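Local structure of malonyl CoA-acyl carrier protein transacylase (Mycobacterium tuberculosis, 2QC3) at residues Ala122-Thr127 with Met199-Asp204; Met132-Gly137 with Arg186-Ala191; Leu223-Gly228 with Val249-Cys254. The protein catalyses the transfer of the malonyl group from malonyl-CoA to holo-[acyl carrier protein], supplying malonyl-ACP for fatty acid biosynthesis. All coordinates share one frame; numbering follows the deposited sequence.

Contact 1. Residues Ala122-Thr127 with Met199-Asp204; sequences AKACAT and MAPALD
The backbones of Ala124 and Met199 come closest, their CA atoms 5.4 Å apart, where the C-terminal part of one helix meets a 3-10 and turn-like approach to another. So near an approach is possible because Ala124 carries nothing beyond a methyl, which it turns toward the other segment, where three side chains touch it. Pro201 presses on it with the ring carbon CG, 3.5 Å from Ala124 CB, tighter than an ordinary van der Waals contact. Ala202 meets it methyl to methyl, and Met199 reaches it with CE, 4.0 Å from Ala124 CB. Met199 leaves its backbone pointing away from the helix; bends at chi2 (-59°) and chi3 (96°) bring the terminal methyl back, where it also touches Cys125 SG at 4.1 Å. Toward solvent the side chains of Thr127 and Pro201 cross at a slant, with Thr127 OG1 3.8 Å from Pro201 CG. Thr127 OG1 is held by Ala124 O at 2.8 Å, on a lone pair in the carbonyl plane, while Thr127 N binds the same oxygen. The contact thus joins the C-terminal end of helix 107-125 to the lead-in of helix 203-211, with Phe194 packed against both Cys125 and Met199 and Met121 of helix 107-125 also lying on Met199.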
loop_
_atom_site.group_PDB
_atom_site.type_symbol
_atom_site.label_atom_id
_atom_site.label_comp_id
_atom_site.label_asym_id
_atom_site.label_seq_id
_atom_site.Cartn_x
_atom_site.Cartn_y
_atom_site.Cartn_z
ATOM N N ALA A 122 12.887 7.804 -2.755
ATOM C CA ALA A 122 13.383 8.250 -4.058
ATOM C C ALA A 122 14.887 8.483 -3.906
ATOM O O ALA A 122 15.690 8.040 -4.724
ATOM C CB ALA A 122 12.685 9.542 -4.469
ATOM N N LYS A 123 15.248 9.175 -2.831
ATOM C CA LYS A 123 16.637 9.477 -2.505
ATOM C C LYS A 123 17.443 8.184 -2.391
ATOM O O LYS A 123 18.542 8.067 -2.936
ATOM C CB LYS A 123 16.687 10.215 -1.172
ATOM C CG LYS A 123 17.573 11.436 -1.129
ATOM C CD LYS A 123 17.358 12.163 0.188
ATOM C CE LYS A 123 18.171 13.439 0.269
ATOM N NZ LYS A 123 18.062 14.086 1.606
ATOM N N ALA A 124 16.883 7.212 -1.674
ATOM C CA ALA A 124 17.544 5.933 -1.469
ATOM C C ALA A 124 17.770 5.159 -2.766
ATOM O O ALA A 124 18.770 4.462 -2.903
ATOM C CB ALA A 124 16.743 5.079 -0.470
ATOM N N CYS A 125 16.845 5.282 -3.711
ATOM C CA CYS A 125 16.954 4.586 -4.990
ATOM C C CYS A 125 18.173 5.052 -5.775
ATOM O O CYS A 125 18.627 4.386 -6.703
ATOM C CB CYS A 125 15.698 4.823 -5.832
ATOM S SG CYS A 125 14.212 4.096 -5.141
ATOM N N ALA A 126 18.701 6.201 -5.391
ATOM C CA ALA A 126 19.859 6.770 -6.057
ATOM C C ALA A 126 21.187 6.250 -5.504
ATOM O O ALA A 126 22.225 6.345 -6.168
ATOM C CB ALA A 126 19.804 8.272 -5.933
ATOM N N THR A 127 21.163 5.684 -4.303
ATOM C CA THR A 127 22.403 5.208 -3.698
ATOM C C THR A 127 22.867 3.858 -4.225
ATOM O O THR A 127 24.002 3.459 -3.988
ATOM C CB THR A 127 22.292 5.148 -2.154
ATOM O OG1 THR A 127 21.356 4.134 -1.769
ATOM C CG2 THR A 127 21.830 6.499 -1.608
ATOM N N MET A 199 16.668 0.403 0.960
ATOM C CA MET A 199 15.898 1.595 1.292
ATOM C C MET A 199 16.400 2.168 2.619
ATOM O O MET A 199 15.943 3.214 3.051
ATOM C CB MET A 199 14.403 1.263 1.411
ATOM C CG MET A 199 13.734 0.904 0.091
ATOM S SD MET A 199 13.870 2.256 -1.093
ATOM C CE MET A 199 15.309 1.743 -2.026
ATOM N N ALA A 200 17.350 1.480 3.251
ATOM C CA ALA A 200 17.893 1.904 4.542
ATOM C C ALA A 200 18.192 3.394 4.681
ATOM O O ALA A 200 17.911 3.982 5.718
ATOM C CB ALA A 200 19.149 1.097 4.879
ATOM N N PRO A 201 18.771 4.024 3.646
ATOM C CA PRO A 201 19.059 5.455 3.784
ATOM C C PRO A 201 17.822 6.341 3.921
ATOM O O PRO A 201 17.923 7.512 4.293
ATOM C CB PRO A 201 19.901 5.769 2.543
ATOM C CG PRO A 201 19.513 4.706 1.561
ATOM C CD PRO A 201 19.346 3.477 2.405
ATOM N N ALA A 202 16.650 5.780 3.646
ATOM C CA ALA A 202 15.406 6.538 3.764
ATOM C C ALA A 202 14.838 6.479 5.185
ATOM O O ALA A 202 13.956 7.262 5.536
ATOM C CB ALA A 202 14.370 6.006 2.768
ATOM N N LEU A 203 15.351 5.556 5.999
ATOM C CA LEU A 203 14.877 5.385 7.374
ATOM C C LEU A 203 14.934 6.626 8.256
ATOM O O LEU A 203 13.957 6.959 8.920
ATOM C CB LEU A 203 15.643 4.259 8.074
ATOM C CG LEU A 203 15.179 2.825 7.826
ATOM C CD1 LEU A 203 16.107 1.838 8.522
ATOM C CD2 LEU A 203 13.754 2.674 8.325
ATOM N N ASP A 204 16.078 7.300 8.270
ATOM C CA ASP A 204 16.255 8.490 9.098
ATOM C C ASP A 204 15.165 9.529 8.917
ATOM O O ASP A 204 14.531 9.954 9.882
ATOM C CB ASP A 204 17.620 9.130 8.823
ATOM C CG ASP A 204 18.749 8.411 9.527
ATOM O OD1 ASP A 204 19.912 8.832 9.376
ATOM O OD2 ASP A 204 18.474 7.425 10.241
#

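Contact 2. Residues Met132-Gly137 with Arg186-Ala191; sequences MSAVLG and RALGVA
Met132 and Leu188, Ala134 and Arg186 are joined by main-chain bonds of an antiparallel beta pairing, in which strand 184-187 forms the edge of the mixed sheet of the small subdomain characteristic of FabD-type acyltransferases. Ala134 and Arg186 make the hydrogen-bonded pair: Arg186 N gives to Ala134 O at 2.9 Å, nearly straight at 169°, and Ala134 N gives to Arg186 O at 2.7 Å, more bent at 141°. The next bond outward, Leu188 N to Met132 O at 2.8 Å, continues the pairing to Leu188. Ser133 and Ala187 between them are a non-hydrogen-bonded pair, and the main chain of Ser133 bonds instead to Ala165 on the other side, so that strand 130-136 is paired along both edges. Beyond Leu188 the chains diverge around an inverse gamma turn centred on Gly189, and a water takes over: it accepts from Met132 N at 2.9 Å and lies 2.8 Å from Leu188 O, to which it probably donates.

On the face that carries Ala134 and Arg186, Arg186 CG sits between its backbone N and carbonyl carbon (chi1 63°), which lays the start of the chain against the Ala134 methyl, CG to CB 3.3 Å. A further bend at chi3 turns the guanidinium back over Leu188, whose CD2 lies above one of its faces, toward the rim. Leu188 also spreads its two methyls over Met132 CB and Ala134 CB. Met132 and Val190 cross at about a right angle, and Phe194 and Val164 also pack on Met132. On the face of Ser133 and Ala187, Ser133 OG rests 3.2 Å from Ala187 CA.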
loop_
_atom_site.group_PDB
_atom_site.type_symbol
_atom_site.label_atom_id
_atom_site.label_comp_id
_atom_site.label_asym_id
_atom_site.label_seq_id
_atom_site.Cartn_x
_atom_site.Cartn_y
_atom_site.Cartn_z
ATOM N N MET A 132 12.711 -3.972 -8.822
ATOM C CA MET A 132 11.825 -5.024 -8.358
ATOM C C MET A 132 11.292 -5.735 -9.593
ATOM O O MET A 132 11.109 -5.120 -10.643
ATOM C CB MET A 132 10.647 -4.440 -7.568
ATOM C CG MET A 132 11.042 -3.659 -6.327
ATOM S SD MET A 132 9.623 -2.976 -5.499
ATOM C CE MET A 132 9.290 -4.272 -4.279
ATOM N N SER A 133 11.053 -7.031 -9.464
ATOM C CA SER A 133 10.525 -7.816 -10.566
ATOM C C SER A 133 9.545 -8.815 -10.005
ATOM O O SER A 133 9.843 -9.533 -9.041
ATOM C CB SER A 133 11.637 -8.571 -11.306
ATOM O OG SER A 133 12.510 -7.686 -11.987
ATOM N N ALA A 134 8.362 -8.850 -10.602
ATOM C CA ALA A 134 7.350 -9.787 -10.178
ATOM C C ALA A 134 7.791 -11.145 -10.702
ATOM O O ALA A 134 8.409 -11.242 -11.767
ATOM C CB ALA A 134 5.989 -9.401 -10.776
ATOM N N VAL A 135 7.517 -12.187 -9.932
ATOM C CA VAL A 135 7.841 -13.544 -10.346
ATOM C C VAL A 135 6.555 -14.323 -10.118
ATOM O O VAL A 135 6.144 -14.541 -8.978
ATOM C CB VAL A 135 8.969 -14.166 -9.500
ATOM C CG1 VAL A 135 9.255 -15.581 -9.991
ATOM C CG2 VAL A 135 10.237 -13.306 -9.594
ATOM N N LEU A 136 5.909 -14.719 -11.206
ATOM C CA LEU A 136 4.658 -15.452 -11.106
ATOM C C LEU A 136 4.812 -16.911 -11.506
ATOM O O LEU A 136 5.471 -17.230 -12.495
ATOM C CB LEU A 136 3.591 -14.784 -11.973
ATOM C CG LEU A 136 3.249 -13.338 -11.608
ATOM C CD1 LEU A 136 2.029 -12.877 -12.406
ATOM C CD2 LEU A 136 2.966 -13.246 -10.113
ATOM N N GLY A 137 4.198 -17.794 -10.724
ATOM C CA GLY A 137 4.274 -19.213 -11.014
ATOM C C GLY A 137 5.597 -19.836 -10.604
ATOM O O GLY A 137 6.352 -19.261 -9.809
ATOM N N ARG A 186 8.878 -10.550 -14.495
ATOM C CA ARG A 186 8.578 -9.274 -15.124
ATOM C C ARG A 186 9.093 -8.111 -14.285
ATOM O O ARG A 186 8.639 -7.896 -13.159
ATOM C CB ARG A 186 7.069 -9.114 -15.331
ATOM C CG ARG A 186 6.265 -9.088 -14.043
ATOM C CD ARG A 186 4.803 -8.744 -14.312
ATOM N NE ARG A 186 4.667 -7.426 -14.926
ATOM C CZ ARG A 186 4.065 -6.389 -14.348
ATOM N NH1 ARG A 186 3.534 -6.516 -13.139
ATOM N NH2 ARG A 186 4.010 -5.220 -14.975
ATOM N N ALA A 187 10.041 -7.367 -14.843
ATOM C CA ALA A 187 10.610 -6.215 -14.161
ATOM C C ALA A 187 9.499 -5.202 -13.966
ATOM O O ALA A 187 8.720 -4.953 -14.886
ATOM C CB ALA A 187 11.723 -5.611 -14.997
ATOM N N LEU A 188 9.413 -4.627 -12.770
ATOM C CA LEU A 188 8.380 -3.643 -12.489
ATOM C C LEU A 188 8.918 -2.239 -12.737
ATOM O O LEU A 188 10.122 -1.987 -12.611
ATOM C CB LEU A 188 7.897 -3.786 -11.044
ATOM C CG LEU A 188 7.374 -5.179 -10.682
ATOM C CD1 LEU A 188 7.102 -5.240 -9.192
ATOM C CD2 LEU A 188 6.094 -5.492 -11.482
ATOM N N GLY A 189 8.030 -1.324 -13.104
ATOM C CA GLY A 189 8.459 0.034 -13.372
ATOM C C GLY A 189 8.631 0.868 -12.116
ATOM O O GLY A 189 7.885 1.827 -11.901
ATOM N N VAL A 190 9.603 0.504 -11.283
ATOM C CA VAL A 190 9.860 1.242 -10.052
ATOM C C VAL A 190 11.324 1.681 -10.017
ATOM O O VAL A 190 12.184 1.043 -10.620
ATOM C CB VAL A 190 9.528 0.393 -8.799
ATOM C CG1 VAL A 190 8.039 0.047 -8.793
ATOM C CG2 VAL A 190 10.371 -0.872 -8.779
ATOM N N ALA A 191 11.604 2.768 -9.313
ATOM C CA ALA A 191 12.965 3.298 -9.250
ATOM C C ALA A 191 13.951 2.516 -8.387
ATOM O O ALA A 191 15.155 2.712 -8.501
ATOM C CB ALA A 191 12.930 4.753 -8.805
HETATM O O HOH W 1 12.473 -2.241 -11.144
#

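Contact 3. Residues Leu223-Gly228 with Val249-Cys254; sequences LSNRDG and VRWDLC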
loop_
_atom_site.group_PDB
_atom_site.type_symbol
_atom_site.label_atom_id
_atom_site.label_comp_id
_atom_site.label_asym_id
_atom_site.label_seq_id
_atom_site.Cartn_x
_atom_site.Cartn_y
_atom_site.Cartn_z
ATOM N N LEU A 223 -3.984 -4.654 10.786
ATOM C CA LEU A 223 -2.939 -5.625 10.469
ATOM C C LEU A 223 -1.696 -4.931 9.922
ATOM O O LEU A 223 -1.769 -3.796 9.451
ATOM C CB LEU A 223 -3.446 -6.633 9.438
ATOM C CG LEU A 223 -4.693 -7.414 9.852
ATOM C CD1 LEU A 223 -5.000 -8.471 8.796
ATOM C CD2 LEU A 223 -4.451 -8.064 11.213
ATOM N N SER A 224 -0.564 -5.626 9.988
ATOM C CA SER A 224 0.699 -5.094 9.503
ATOM C C SER A 224 1.340 -6.023 8.475
ATOM O O SER A 224 1.276 -7.245 8.605
ATOM C CB SER A 224 1.670 -4.892 10.676
ATOM O OG SER A 224 2.946 -4.484 10.211
ATOM N N ASN A 225 1.960 -5.426 7.460
ATOM C CA ASN A 225 2.645 -6.161 6.397
ATOM C C ASN A 225 3.838 -6.924 6.966
ATOM O O ASN A 225 4.378 -7.824 6.328
ATOM C CB ASN A 225 3.159 -5.189 5.325
ATOM C CG ASN A 225 2.058 -4.638 4.448
ATOM O OD1 ASN A 225 2.287 -3.700 3.683
ATOM N ND2 ASN A 225 0.861 -5.221 4.534
ATOM N N ARG A 226 4.263 -6.534 8.158
ATOM C CA ARG A 226 5.396 -7.181 8.814
ATOM C C ARG A 226 5.187 -8.687 8.949
ATOM O O ARG A 226 6.038 -9.490 8.546
ATOM C CB ARG A 226 5.595 -6.586 10.208
ATOM C CG ARG A 226 6.736 -7.214 10.979
ATOM C CD ARG A 226 6.805 -6.668 12.396
ATOM N NE ARG A 226 8.054 -7.053 13.040
ATOM C CZ ARG A 226 8.319 -6.885 14.334
ATOM N NH1 ARG A 226 7.418 -6.337 15.139
ATOM N NH2 ARG A 226 9.492 -7.263 14.824
ATOM N N ASP A 227 4.047 -9.064 9.513
ATOM C CA ASP A 227 3.747 -10.474 9.735
ATOM C C ASP A 227 2.260 -10.817 9.670
ATOM O O ASP A 227 1.844 -11.870 10.145
ATOM C CB ASP A 227 4.299 -10.882 11.095
ATOM C CG ASP A 227 3.852 -9.946 12.205
ATOM O OD1 ASP A 227 4.319 -10.117 13.352
ATOM O OD2 ASP A 227 3.037 -9.038 11.935
ATOM N N GLY A 228 1.462 -9.930 9.091
ATOM C CA GLY A 228 0.037 -10.195 9.000
ATOM C C GLY A 228 -0.665 -10.199 10.350
ATOM O O GLY A 228 -1.828 -10.574 10.437
ATOM N N VAL A 249 6.982 -7.256 2.457
ATOM C CA VAL A 249 5.551 -7.092 2.654
ATOM C C VAL A 249 4.955 -8.500 2.674
ATOM O O VAL A 249 4.910 -9.170 1.642
ATOM C CB VAL A 249 4.916 -6.281 1.486
ATOM C CG1 VAL A 249 3.388 -6.243 1.629
ATOM C CG2 VAL A 249 5.487 -4.861 1.467
ATOM N N ARG A 250 4.517 -8.956 3.846
ATOM C CA ARG A 250 3.916 -10.284 3.956
ATOM C C ARG A 250 2.401 -10.173 3.758
ATOM O O ARG A 250 1.618 -10.406 4.683
ATOM C CB ARG A 250 4.226 -10.918 5.324
ATOM C CG ARG A 250 5.705 -11.250 5.561
ATOM C CD ARG A 250 6.316 -12.009 4.379
ATOM N NE ARG A 250 5.615 -13.255 4.069
ATOM C CZ ARG A 250 5.999 -14.469 4.462
ATOM N NH1 ARG A 250 5.282 -15.535 4.115
ATOM N NH2 ARG A 250 7.092 -14.623 5.193
ATOM N N TRP A 251 1.990 -9.804 2.550
ATOM C CA TRP A 251 0.569 -9.672 2.263
ATOM C C TRP A 251 -0.115 -11.026 2.445
ATOM O O TRP A 251 -1.257 -11.093 2.892
ATOM C CB TRP A 251 0.334 -9.151 0.837
ATOM C CG TRP A 251 -1.118 -8.892 0.580
ATOM C CD1 TRP A 251 -1.932 -9.566 -0.282
ATOM C CD2 TRP A 251 -1.953 -7.946 1.267
ATOM N NE1 TRP A 251 -3.228 -9.106 -0.170
ATOM C CE2 TRP A 251 -3.268 -8.108 0.772
ATOM C CE3 TRP A 251 -1.716 -6.976 2.254
ATOM C CZ2 TRP A 251 -4.347 -7.340 1.232
ATOM C CZ3 TRP A 251 -2.792 -6.209 2.717
ATOM C CH2 TRP A 251 -4.092 -6.397 2.198
ATOM N N ASP A 252 0.586 -12.100 2.096
ATOM C CA ASP A 252 0.038 -13.443 2.256
ATOM C C ASP A 252 -0.353 -13.731 3.706
ATOM O O ASP A 252 -1.379 -14.358 3.958
ATOM C CB ASP A 252 1.034 -14.507 1.774
ATOM C CG ASP A 252 2.421 -14.367 2.404
ATOM O OD1 ASP A 252 3.241 -15.288 2.209
ATOM O OD2 ASP A 252 2.700 -13.353 3.081
ATOM N N LEU A 253 0.457 -13.265 4.657
ATOM C CA LEU A 253 0.155 -13.476 6.066
ATOM C C LEU A 253 -1.029 -12.606 6.506
ATOM O O LEU A 253 -1.792 -12.979 7.397
ATOM C CB LEU A 253 1.393 -13.174 6.930
ATOM C CG LEU A 253 2.622 -14.053 6.659
ATOM C CD1 LEU A 253 3.738 -13.727 7.656
ATOM C CD2 LEU A 253 2.228 -15.535 6.772
ATOM N N CYS A 254 -1.196 -11.452 5.873
ATOM C CA CYS A 254 -2.298 -10.579 6.228
ATOM C C CYS A 254 -3.626 -11.223 5.825
ATOM O O CYS A 254 -4.585 -11.234 6.595
ATOM C CB CYS A 254 -2.152 -9.211 5.541
ATOM S SG CYS A 254 -0.834 -8.162 6.209
#
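With its chi1 at -74°, Asn225 CG stands anti to the carbonyl carbon, and Val249 with chi1 174° sets CG1 anti to its backbone N; the two side chains then run side by side, pointing the same way. Asn225 OD1 lies 3.4 Å from Val249 CG1, while Asn225 ND2 lies at the edge of the Trp251 ring, 3.9 Å from CE3, and 3.8 Å from Cys254 SG. The amide stands almost upright to the indole, the planes 83° apart. Both polar ends are held from outside the two segments: OD1 accepts from Ser92 N and ND2 donates to Gly90 O, which fixes the amide's rotation.

One backbone bond ties the segments directly, Arg250 N to Asn225 O at 2.7 Å, using a lone pair in the carbonyl plane. Arg250 occupies the N-cap position of helix 251-260, and its side chain folds back to grip Asp252 side-on, NE to OD2 and NH1 to OD1 (2.8 Å), with Leu253 CD1 over one guanidinium face. Farther along the loop, Gly228 comes so near the helix that its CA is 3.6 Å from Leu253 C. Cys254 SG settles against Ser224 O at 3.3 Å and Gly228 CA. Ser224 OG in turn accepts from Arg226 N, closing an ST turn.

Val249 touches both Ser92 and His195, the probable nucleophile and its histidine. With Asn225 bonded across Gly90 and Ser92, the arrangement is consistent with a second-shell brace of the GxSxG nucleophile elbow of the acyltransferase fold.

Overall arrangement
The three contacts lie at different distances from the probable catalytic residues Ser92 and His195. Contact 3 is the closest: the side chain of Val249 is about 3 Å from that of Ser92 and about 3 Å from that of His195. The Met132 side chain of contact 2 lies about 5 Å from the His195 side chain and about 5 Å from an acetic acid molecule, probably from the crystallisation liquor, and that of Met199 in contact 1 about 6 Å from the His195 side chain. Contacts 1 and 2 touch through Cys125 CB and Ala191 O, 3.4 Å apart, and Phe194 packs against both. Contacts 2 and 3 do not touch, their nearest atoms being about 7 Å apart, yet they reach opposite outer strands of one mixed sheet, 184-187 and 249-250.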